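PDB 4XU6: INSIG protein homolog from Mycobacterium vanbaalenii PYR-1, which binds diacylglycerol in the membrane, where it forms a homotrimer of six-helix subunits homologous to the sterol-sensing Insig proteins. Local coordinates for residues M1-F12 against A55-H66; G135-V143 against D155-F163. All blocks are in the same frame, centred on the assembly; numbering follows the deposited sequence.

Contact 1: residues M1-F12 against A55-H66; sequences MRLRISEAVVLF and AATASLAELRLH. With BOG (octyl beta-D-glucopyranoside), chain B.
Leu11 packs against Ala61 and Ala58 where segments 5-12 and 55-64 of two transmembrane helices cross, their axes 8.0 Å apart at closest and their directions 131° apart. The small residues on helix 48-64 permit this closeness: CD1 of Leu11 presses on CB of Ala61 at 3.5 Å, tighter than usual for two carbons, and the Thr57 methyl CG2 lies against the Leu11 carbonyl oxygen. Leu178 of helix 164-184 backs Leu11. Near the start of the chain Leu3 extends the apolar seam, CD2 meeting CD1 of Leu65 at 3.8 Å.

Beyond Leu3 the contact turns polar and opens to solvent, held by directed bonds rather than close carbon packing. Glu62 swings CG to the far side from its own N (chi1 174°) and bends at chi2, bringing its carboxylate to the N-terminal residues. Glu62 OE2 accepts from Arg2 N at 2.8 Å and Glu62 OE1 from Leu3 N at 2.9 Å, both nearly straight and on syn lone pairs. From the anti side, tilted well out of the carboxylate plane, His66 NE2 also donates to Glu62 OE2 at 2.7 Å, which helps fix the imidazole's rotation. The exposed Arg2 lays its guanidinium flat over one face of the His66 ring, centres 4.1 Å apart and planes at 20°, while Arg2 NH2 donates to Leu65 O at 2.7 Å. Three N-H groups thus converge on one carboxylate, an environment that would favour its ionised form and that pins the chain's first residues to the end of helix 48-64.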
loop_
_atom_site.group_PDB
_atom_site.type_symbol
_atom_site.label_atom_id
_atom_site.label_comp_id
_atom_site.label_asym_id
_atom_site.label_seq_id
_atom_site.Cartn_x
_atom_site.Cartn_y
_atom_site.Cartn_z
ATOM N N MET A 1 22.811 29.628 1.052
ATOM C CA MET A 1 21.799 28.601 1.267
ATOM C C MET A 1 22.284 27.559 2.274
ATOM O O MET A 1 23.477 27.478 2.579
ATOM C CB MET A 1 21.376 27.956 -0.057
ATOM C CG MET A 1 22.401 27.032 -0.696
ATOM S SD MET A 1 21.774 26.336 -2.241
ATOM C CE MET A 1 22.973 25.055 -2.584
ATOM N N ARG A 2 21.353 26.771 2.804
ATOM C CA ARG A 2 21.678 25.867 3.903
ATOM C C ARG A 2 22.172 24.504 3.442
ATOM O O ARG A 2 23.053 23.912 4.078
ATOM C CB ARG A 2 20.494 25.767 4.860
ATOM C CG ARG A 2 20.061 27.162 5.266
ATOM C CD ARG A 2 19.276 27.251 6.539
ATOM N NE ARG A 2 19.250 28.651 6.969
ATOM C CZ ARG A 2 18.392 29.163 7.845
ATOM N NH1 ARG A 2 18.463 30.450 8.160
ATOM N NH2 ARG A 2 17.464 28.398 8.405
ATOM N N LEU A 3 21.618 24.017 2.337
ATOM C CA LEU A 3 22.181 22.847 1.669
ATOM C C LEU A 3 23.554 23.203 1.126
ATOM O O LEU A 3 23.784 24.334 0.695
ATOM C CB LEU A 3 21.291 22.399 0.507
ATOM C CG LEU A 3 19.942 21.763 0.823
ATOM C CD1 LEU A 3 19.133 21.518 -0.460
ATOM C CD2 LEU A 3 20.168 20.458 1.579
ATOM N N ARG A 4 24.471 22.245 1.150
ATOM C CA ARG A 4 25.733 22.409 0.448
ATOM C C ARG A 4 25.497 22.042 -1.013
ATOM O O ARG A 4 24.538 21.327 -1.324
ATOM C CB ARG A 4 26.812 21.544 1.097
ATOM C CG ARG A 4 27.212 22.063 2.472
ATOM C CD ARG A 4 27.828 20.990 3.339
ATOM N NE ARG A 4 28.263 21.539 4.623
ATOM C CZ ARG A 4 28.818 20.821 5.593
ATOM N NH1 ARG A 4 29.006 19.518 5.419
ATOM N NH2 ARG A 4 29.194 21.407 6.732
ATOM N N ILE A 5 26.335 22.554 -1.911
ATOM C CA ILE A 5 26.135 22.324 -3.342
ATOM C C ILE A 5 26.042 20.836 -3.669
ATOM O O ILE A 5 25.186 20.421 -4.449
ATOM C CB ILE A 5 27.243 22.986 -4.201
ATOM C CG1 ILE A 5 27.150 24.509 -4.102
ATOM C CG2 ILE A 5 27.121 22.566 -5.662
ATOM N N SER A 6 26.903 20.033 -3.048
ATOM C CA SER A 6 26.927 18.603 -3.333
ATOM C C SER A 6 25.618 17.924 -2.933
ATOM O O SER A 6 25.144 17.009 -3.617
ATOM C CB SER A 6 28.097 17.929 -2.618
ATOM O OG SER A 6 27.944 18.005 -1.208
ATOM N N GLU A 7 25.051 18.368 -1.816
ATOM C CA GLU A 7 23.785 17.834 -1.323
ATOM C C GLU A 7 22.649 18.211 -2.251
ATOM O O GLU A 7 21.790 17.381 -2.568
ATOM C CB GLU A 7 23.516 18.345 0.097
ATOM C CG GLU A 7 24.533 17.832 1.093
ATOM C CD GLU A 7 24.590 18.639 2.369
ATOM O OE1 GLU A 7 23.917 19.689 2.455
ATOM O OE2 GLU A 7 25.304 18.214 3.296
ATOM N N ALA A 8 22.652 19.465 -2.697
ATOM C CA ALA A 8 21.640 19.956 -3.618
ATOM C C ALA A 8 21.695 19.188 -4.936
ATOM O O ALA A 8 20.663 18.915 -5.545
ATOM C CB ALA A 8 21.806 21.456 -3.864
ATOM N N VAL A 9 22.900 18.836 -5.373
ATOM C CA VAL A 9 23.047 18.091 -6.624
ATOM C C VAL A 9 22.517 16.659 -6.499
ATOM O O VAL A 9 21.831 16.166 -7.403
ATOM C CB VAL A 9 24.502 18.106 -7.135
ATOM C CG1 VAL A 9 24.685 17.107 -8.265
ATOM C CG2 VAL A 9 24.864 19.510 -7.612
ATOM N N VAL A 10 22.814 16.005 -5.379
ATOM C CA VAL A 10 22.302 14.656 -5.133
ATOM C C VAL A 10 20.773 14.641 -5.082
ATOM O O VAL A 10 20.142 13.758 -5.662
ATOM C CB VAL A 10 22.881 14.031 -3.850
ATOM C CG1 VAL A 10 22.106 12.775 -3.476
ATOM C CG2 VAL A 10 24.373 13.720 -4.029
ATOM N N LEU A 11 20.181 15.625 -4.409
ATOM C CA LEU A 11 18.722 15.735 -4.354
ATOM C C LEU A 11 18.117 16.017 -5.727
ATOM O O LEU A 11 17.058 15.471 -6.072
ATOM C CB LEU A 11 18.298 16.815 -3.356
ATOM C CG LEU A 11 18.692 16.523 -1.910
ATOM C CD1 LEU A 11 18.208 17.631 -0.994
ATOM C CD2 LEU A 11 18.134 15.168 -1.463
ATOM N N PHE A 12 18.788 16.873 -6.505
ATOM C CA PHE A 12 18.369 17.179 -7.873
ATOM C C PHE A 12 18.328 15.909 -8.714
ATOM O O PHE A 12 17.364 15.677 -9.437
ATOM C CB PHE A 12 19.323 18.203 -8.520
ATOM C CG PHE A 12 19.047 18.461 -9.986
ATOM C CD1 PHE A 12 18.158 19.458 -10.375
ATOM C CD2 PHE A 12 19.678 17.703 -10.972
ATOM C CE1 PHE A 12 17.891 19.704 -11.724
ATOM C CE2 PHE A 12 19.421 17.933 -12.325
ATOM C CZ PHE A 12 18.524 18.937 -12.704
ATOM N N ALA A 55 14.843 20.235 -9.744
ATOM C CA ALA A 55 15.033 21.550 -9.129
ATOM C C ALA A 55 14.037 21.773 -7.986
ATOM O O ALA A 55 14.376 22.352 -6.945
ATOM C CB ALA A 55 14.895 22.641 -10.180
ATOM N N ALA A 56 12.808 21.319 -8.189
ATOM C CA ALA A 56 11.788 21.395 -7.150
ATOM C C ALA A 56 12.162 20.569 -5.921
ATOM O O ALA A 56 11.892 20.981 -4.796
ATOM C CB ALA A 56 10.445 20.955 -7.695
ATOM N N THR A 57 12.767 19.400 -6.139
ATOM C CA THR A 57 13.202 18.538 -5.039
ATOM C C THR A 57 14.249 19.236 -4.163
ATOM O O THR A 57 14.147 19.274 -2.924
ATOM C CB THR A 57 13.798 17.215 -5.571
ATOM O OG1 THR A 57 12.851 16.572 -6.440
ATOM C CG2 THR A 57 14.159 16.290 -4.401
ATOM N N ALA A 58 15.265 19.798 -4.808
ATOM C CA ALA A 58 16.315 20.485 -4.061
ATOM C C ALA A 58 15.754 21.739 -3.389
ATOM O O ALA A 58 16.153 22.079 -2.276
ATOM C CB ALA A 58 17.489 20.836 -4.977
ATOM N N SER A 59 14.839 22.423 -4.068
ATOM C CA SER A 59 14.264 23.666 -3.551
ATOM C C SER A 59 13.391 23.455 -2.313
ATOM O O SER A 59 13.429 24.251 -1.376
ATOM C CB SER A 59 13.454 24.377 -4.640
ATOM O OG SER A 59 14.301 24.835 -5.682
ATOM N N LEU A 60 12.586 22.397 -2.331
ATOM C CA LEU A 60 11.698 22.083 -1.215
ATOM C C LEU A 60 12.504 21.587 -0.022
ATOM O O LEU A 60 12.168 21.863 1.138
ATOM C CB LEU A 60 10.649 21.043 -1.646
ATOM C CG LEU A 60 9.581 21.563 -2.610
ATOM C CD1 LEU A 60 8.875 20.424 -3.372
ATOM C CD2 LEU A 60 8.556 22.405 -1.869
ATOM N N ALA A 61 13.580 20.862 -0.301
ATOM C CA ALA A 61 14.480 20.447 0.764
ATOM C C ALA A 61 15.111 21.683 1.411
ATOM O O ALA A 61 15.196 21.788 2.635
ATOM C CB ALA A 61 15.557 19.534 0.219
ATOM N N GLU A 62 15.566 22.610 0.578
ATOM C CA GLU A 62 16.140 23.861 1.082
ATOM C C GLU A 62 15.109 24.647 1.900
ATOM O O GLU A 62 15.411 25.116 3.009
ATOM C CB GLU A 62 16.665 24.712 -0.082
ATOM C CG GLU A 62 17.165 26.105 0.332
ATOM C CD GLU A 62 18.470 26.069 1.105
ATOM O OE1 GLU A 62 19.176 25.039 1.052
ATOM O OE2 GLU A 62 18.793 27.085 1.765
ATOM N N LEU A 63 13.896 24.774 1.361
ATOM C CA LEU A 63 12.798 25.455 2.057
ATOM C C LEU A 63 12.594 24.937 3.483
ATOM O O LEU A 63 12.458 25.728 4.425
ATOM C CB LEU A 63 11.487 25.334 1.265
ATOM C CG LEU A 63 10.194 25.826 1.936
ATOM C CD1 LEU A 63 10.278 27.315 2.304
ATOM C CD2 LEU A 63 8.965 25.555 1.062
ATOM N N ARG A 64 12.567 23.613 3.639
ATOM C CA ARG A 64 12.379 23.002 4.954
ATOM C C ARG A 64 13.446 23.475 5.944
ATOM O O ARG A 64 13.158 23.708 7.119
ATOM C CB ARG A 64 12.391 21.463 4.859
ATOM C CG ARG A 64 12.393 20.758 6.222
ATOM C CD ARG A 64 11.117 21.110 6.983
ATOM N NE ARG A 64 11.013 20.517 8.322
ATOM C CZ ARG A 64 11.374 21.135 9.448
ATOM N NH1 ARG A 64 11.908 22.353 9.404
ATOM N NH2 ARG A 64 11.211 20.535 10.624
ATOM N N LEU A 65 14.677 23.628 5.464
ATOM C CA LEU A 65 15.769 24.067 6.331
ATOM C C LEU A 65 15.645 25.533 6.777
ATOM O O LEU A 65 16.409 26.000 7.625
ATOM C CB LEU A 65 17.123 23.805 5.671
ATOM C CG LEU A 65 17.415 22.334 5.354
ATOM C CD1 LEU A 65 18.758 22.199 4.663
ATOM C CD2 LEU A 65 17.365 21.482 6.624
ATOM N N HIS A 66 14.681 26.252 6.214
ATOM C CA HIS A 66 14.411 27.623 6.639
ATOM C C HIS A 66 13.170 27.688 7.528
ATOM O O HIS A 66 12.786 28.762 8.002
ATOM C CB HIS A 66 14.257 28.540 5.420
ATOM C CG HIS A 66 15.537 28.766 4.676
ATOM N ND1 HIS A 66 16.363 29.840 4.927
ATOM C CD2 HIS A 66 16.140 28.047 3.700
ATOM C CE1 HIS A 66 17.421 29.776 4.137
ATOM N NE2 HIS A 66 17.308 28.698 3.382
HETATM C C1 BOG B . 28.236 15.438 1.824
HETATM O O1 BOG B . 26.912 15.508 1.302
HETATM C C2 BOG B . 28.318 16.199 3.156
HETATM O O2 BOG B . 27.948 17.569 2.945
HETATM C C3 BOG B . 29.721 16.124 3.728
HETATM O O3 BOG B . 29.736 16.703 5.039
HETATM C C4 BOG B . 30.149 14.666 3.827
HETATM O O4 BOG B . 31.522 14.613 4.234
HETATM C C5 BOG B . 29.955 13.934 2.494
HETATM O O5 BOG B . 28.609 14.075 2.029
HETATM C C6 BOG B . 30.298 12.448 2.609
HETATM O O6 BOG B . 29.425 11.800 3.541
HETATM C "C1'" BOG B . 26.674 14.652 0.173
HETATM C "C2'" BOG B . 25.159 14.523 0.012
HETATM C "C3'" BOG B . 24.685 13.105 -0.237
HETATM C "C4'" BOG B . 23.645 12.695 0.797
HETATM C "C5'" BOG B . 22.236 13.167 0.466
HETATM C "C6'" BOG B . 21.279 11.975 0.549
HETATM C "C7'" BOG B . 19.814 12.404 0.548
HETATM C "C8'" BOG B . 19.489 13.204 1.793
#

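Contact 2: residues G135-V143 against D155-F163; sequences GPAVEIALV and DGLFGVAPF. With TDA (N-tridecanoic acid), chain E; TDA (N-tridecanoic acid), chain F.
Ile140 and Val160 meet at the centre of the contact, crossing at about a right angle with CG1 of the isoleucine 3.7 Å from CG2 of the valine. The other methyl of Val160, CG1, fits between Glu139 and Val143, 3.9 Å from CB of the former and equally far from CG2 of the latter. With its CG1 branch beside the backbone N (chi1 -74°), Ile140 extends CD1 to CB of Phe158 at 3.9 Å; the phenyl ring leads away from the helix but keeps touch with Ile140 CD1 through CD2. Pro136 closes one end more loosely, CB against CD2 of Leu157.

These side chains are presented by a tight type I' turn, Leu157 to Val160, in the loop that links strand 148-150 to the last transmembrane helix, 164-184. Leu157 N donates to the Val160 carbonyl oxygen at 2.7 Å, and the return bond from Val160 N to Leu157 O closes the turn. Gly156 and Leu157 both face Val160, a classic beta bulge that shares Leu157 with the turn. Gly159 takes a positive phi of 99°, a backbone shape suited to glycine, and its carbonyl oxygen lies by CG1 of Val143. No direct hydrogen bond joins turn to helix; instead one water donates to both Ile140 O and Phe158 O.

Farther out, Tyr150 lies against Val160 and Phe148 against Val143. From the helix the Glu139 carboxylate reaches into the lipid pocket, where the hydroxyls of Tyr150 and Tyr168 hold it beside the head of a bound tridecanoic acid. Tyr150, a diacylglycerol-binding residue, also hydrogen-bonds that fatty acid.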
loop_
_atom_site.group_PDB
_atom_site.type_symbol
_atom_site.label_atom_id
_atom_site.label_comp_id
_atom_site.label_asym_id
_atom_site.label_seq_id
_atom_site.Cartn_x
_atom_site.Cartn_y
_atom_site.Cartn_z
ATOM N N GLY A 135 2.793 22.913 -8.120
ATOM C CA GLY A 135 2.880 21.824 -9.086
ATOM C C GLY A 135 1.716 21.768 -10.058
ATOM O O GLY A 135 1.910 21.857 -11.272
ATOM N N PRO A 136 0.490 21.613 -9.537
ATOM C CA PRO A 136 -0.670 21.593 -10.434
ATOM C C PRO A 136 -0.858 22.894 -11.228
ATOM O O PRO A 136 -1.317 22.840 -12.366
ATOM C CB PRO A 136 -1.844 21.382 -9.476
ATOM C CG PRO A 136 -1.245 20.602 -8.342
ATOM C CD PRO A 136 0.134 21.201 -8.168
ATOM N N ALA A 137 -0.515 24.035 -10.638
ATOM C CA ALA A 137 -0.638 25.317 -11.335
ATOM C C ALA A 137 0.276 25.375 -12.565
ATOM O O ALA A 137 -0.150 25.801 -13.638
ATOM C CB ALA A 137 -0.334 26.480 -10.380
ATOM N N VAL A 138 1.530 24.961 -12.398
ATOM C CA VAL A 138 2.470 24.876 -13.512
ATOM C C VAL A 138 1.944 23.939 -14.602
ATOM O O VAL A 138 1.985 24.268 -15.787
ATOM C CB VAL A 138 3.867 24.421 -13.048
ATOM C CG1 VAL A 138 4.752 24.065 -14.236
ATOM C CG2 VAL A 138 4.529 25.505 -12.189
ATOM N N GLU A 139 1.429 22.778 -14.202
ATOM C CA GLU A 139 0.890 21.828 -15.170
ATOM C C GLU A 139 -0.314 22.386 -15.919
ATOM O O GLU A 139 -0.447 22.196 -17.129
ATOM C CB GLU A 139 0.532 20.499 -14.489
ATOM C CG GLU A 139 1.761 19.750 -13.967
ATOM C CD GLU A 139 1.555 18.252 -13.907
ATOM O OE1 GLU A 139 0.803 17.718 -14.744
ATOM O OE2 GLU A 139 2.150 17.617 -13.017
ATOM N N ILE A 140 -1.195 23.072 -15.202
ATOM C CA ILE A 140 -2.379 23.647 -15.833
ATOM C C ILE A 140 -1.973 24.666 -16.909
ATOM O O ILE A 140 -2.546 24.689 -18.003
ATOM C CB ILE A 140 -3.323 24.284 -14.786
ATOM C CG1 ILE A 140 -4.063 23.193 -13.999
ATOM C CG2 ILE A 140 -4.330 25.229 -15.448
ATOM C CD1 ILE A 140 -4.617 23.675 -12.648
ATOM N N ALA A 141 -0.973 25.488 -16.600
ATOM C CA ALA A 141 -0.464 26.461 -17.569
ATOM C C ALA A 141 0.159 25.776 -18.785
ATOM O O ALA A 141 -0.063 26.196 -19.919
ATOM C CB ALA A 141 0.552 27.389 -16.914
ATOM N N LEU A 142 0.962 24.740 -18.544
ATOM C CA LEU A 142 1.604 23.998 -19.631
ATOM C C LEU A 142 0.585 23.317 -20.540
ATOM O O LEU A 142 0.742 23.291 -21.762
ATOM C CB LEU A 142 2.614 22.980 -19.075
ATOM C CG LEU A 142 3.924 23.554 -18.530
ATOM C CD1 LEU A 142 4.704 22.502 -17.772
ATOM C CD2 LEU A 142 4.789 24.129 -19.638
ATOM N N VAL A 143 -0.469 22.769 -19.943
ATOM C CA VAL A 143 -1.542 22.155 -20.709
ATOM C C VAL A 143 -2.320 23.186 -21.538
ATOM O O VAL A 143 -2.642 22.937 -22.702
ATOM C CB VAL A 143 -2.495 21.348 -19.796
ATOM C CG1 VAL A 143 -3.773 20.991 -20.528
ATOM C CG2 VAL A 143 -1.792 20.082 -19.285
ATOM N N ASP A 155 -8.635 14.473 -16.519
ATOM C CA ASP A 155 -8.312 15.888 -16.712
ATOM C C ASP A 155 -9.245 16.856 -15.983
ATOM O O ASP A 155 -9.352 18.024 -16.367
ATOM C CB ASP A 155 -8.267 16.225 -18.210
ATOM C CG ASP A 155 -9.609 16.031 -18.900
ATOM O OD1 ASP A 155 -10.575 15.586 -18.246
ATOM O OD2 ASP A 155 -9.687 16.311 -20.113
ATOM N N GLY A 156 -9.886 16.374 -14.918
ATOM C CA GLY A 156 -10.915 17.125 -14.216
ATOM C C GLY A 156 -10.512 18.381 -13.459
ATOM O O GLY A 156 -11.389 19.165 -13.091
ATOM N N LEU A 157 -9.216 18.575 -13.207
ATOM C CA LEU A 157 -8.742 19.763 -12.495
ATOM C C LEU A 157 -8.197 20.784 -13.497
ATOM O O LEU A 157 -6.988 20.913 -13.664
ATOM C CB LEU A 157 -7.665 19.398 -11.456
ATOM C CG LEU A 157 -7.041 20.509 -10.590
ATOM C CD1 LEU A 157 -8.096 21.187 -9.728
ATOM C CD2 LEU A 157 -5.903 19.992 -9.719
ATOM N N PHE A 158 -9.101 21.503 -14.163
ATOM C CA PHE A 158 -8.717 22.489 -15.176
ATOM C C PHE A 158 -7.760 21.927 -16.222
ATOM O O PHE A 158 -6.775 22.580 -16.583
ATOM C CB PHE A 158 -8.086 23.720 -14.527
ATOM C CG PHE A 158 -8.943 24.355 -13.471
ATOM C CD1 PHE A 158 -10.111 25.026 -13.818
ATOM C CD2 PHE A 158 -8.579 24.289 -12.134
ATOM C CE1 PHE A 158 -10.902 25.618 -12.848
ATOM C CE2 PHE A 158 -9.363 24.875 -11.154
ATOM C CZ PHE A 158 -10.529 25.541 -11.512
ATOM N N GLY A 159 -8.035 20.715 -16.689
ATOM C CA GLY A 159 -7.215 20.105 -17.721
ATOM C C GLY A 159 -6.187 19.108 -17.208
ATOM O O GLY A 159 -5.591 18.375 -17.995
ATOM N N VAL A 160 -5.971 19.075 -15.896
ATOM C CA VAL A 160 -5.029 18.114 -15.317
ATOM C C VAL A 160 -5.702 17.182 -14.293
ATOM O O VAL A 160 -6.868 17.365 -13.938
ATOM C CB VAL A 160 -3.791 18.803 -14.690
ATOM C CG1 VAL A 160 -3.147 19.775 -15.676
ATOM C CG2 VAL A 160 -4.152 19.519 -13.378
ATOM N N ALA A 161 -4.970 16.177 -13.817
ATOM C CA ALA A 161 -5.573 15.185 -12.922
ATOM C C ALA A 161 -5.706 15.701 -11.493
ATOM O O ALA A 161 -4.762 16.261 -10.937
ATOM C CB ALA A 161 -4.778 13.888 -12.949
ATOM N N PRO A 162 -6.892 15.522 -10.893
ATOM C CA PRO A 162 -7.081 15.882 -9.482
ATOM C C PRO A 162 -6.080 15.179 -8.555
ATOM O O PRO A 162 -5.709 15.759 -7.535
ATOM C CB PRO A 162 -8.515 15.423 -9.196
ATOM C CG PRO A 162 -9.215 15.578 -10.546
ATOM C CD PRO A 162 -8.159 15.163 -11.561
ATOM N N PHE A 163 -5.628 13.975 -8.918
ATOM C CA PHE A 163 -4.659 13.258 -8.084
ATOM C C PHE A 163 -3.315 13.980 -7.935
ATOM O O PHE A 163 -2.534 13.640 -7.057
ATOM C CB PHE A 163 -4.462 11.782 -8.509
ATOM C CG PHE A 163 -3.812 11.586 -9.872
ATOM C CD1 PHE A 163 -2.484 11.957 -10.105
ATOM C CD2 PHE A 163 -4.516 10.959 -10.891
ATOM C CE1 PHE A 163 -1.889 11.748 -11.356
ATOM C CE2 PHE A 163 -3.935 10.738 -12.145
ATOM C CZ PHE A 163 -2.618 11.134 -12.374
HETATM O O21 TDA E . 2.111 14.020 -13.441
HETATM O O22 TDA E . 3.126 15.414 -15.004
HETATM C C21 TDA E . 3.160 14.946 -13.866
HETATM C C22 TDA E . 4.307 15.272 -12.955
HETATM C C23 TDA E . 4.011 14.868 -11.508
HETATM C C24 TDA E . 5.241 15.048 -10.619
HETATM C C25 TDA E . 4.916 14.754 -9.153
HETATM C C26 TDA E . 6.136 14.904 -8.249
HETATM C C27 TDA E . 7.111 13.779 -8.566
HETATM C C28 TDA E . 8.343 13.825 -7.692
HETATM C C29 TDA E . 9.337 12.779 -8.169
HETATM C C30 TDA E . 10.538 12.808 -7.242
HETATM C C31 TDA E . 10.135 12.321 -5.858
HETATM C C32 TDA E . 11.358 12.159 -4.963
HETATM C C33 TDA E . 10.971 12.244 -3.492
HETATM C C21 TDA F . 5.163 19.207 -16.037
HETATM C C22 TDA F . 5.643 20.276 -15.081
HETATM C C23 TDA F . 6.101 19.682 -13.757
HETATM C C24 TDA F . 6.453 20.801 -12.779
HETATM C C25 TDA F . 6.865 20.259 -11.417
HETATM C C26 TDA F . 6.816 21.346 -10.345
HETATM C C27 TDA F . 7.604 22.575 -10.781
HETATM C C28 TDA F . 7.403 23.728 -9.810
HETATM C C29 TDA F . 8.752 24.225 -9.311
HETATM C C30 TDA F . 9.605 24.721 -10.473
HETATM C C31 TDA F . 11.071 24.766 -10.061
HETATM C C32 TDA F . 11.237 25.454 -8.710
HETATM C C33 TDA F . 12.684 25.868 -8.478
HETATM O O HOH W 1 -5.140 23.730 -18.435
#

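In the fold
The two contacts lie on opposite sides of the chain's centre, about 25 Å apart between centres, and both are partly buried. Contact 1 joins two transmembrane helices and the N-terminal tail, whereas contact 2 sets a loop against helix 122-144. Their chemistry differs accordingly: contact 1 passes from a close apolar helix crossing to an exposed end held by hydrogen bonds and a guanidinium-imidazole stack, but contact 2 is apolar between its side chains, with a single water bridging backbones. Helix 164-184 touches side chains of both. Each has a link to bound tridecanoic acid, through Ser59 in contact 1 and, more intimately, through Glu139, Val138 and Leu142 in contact 2.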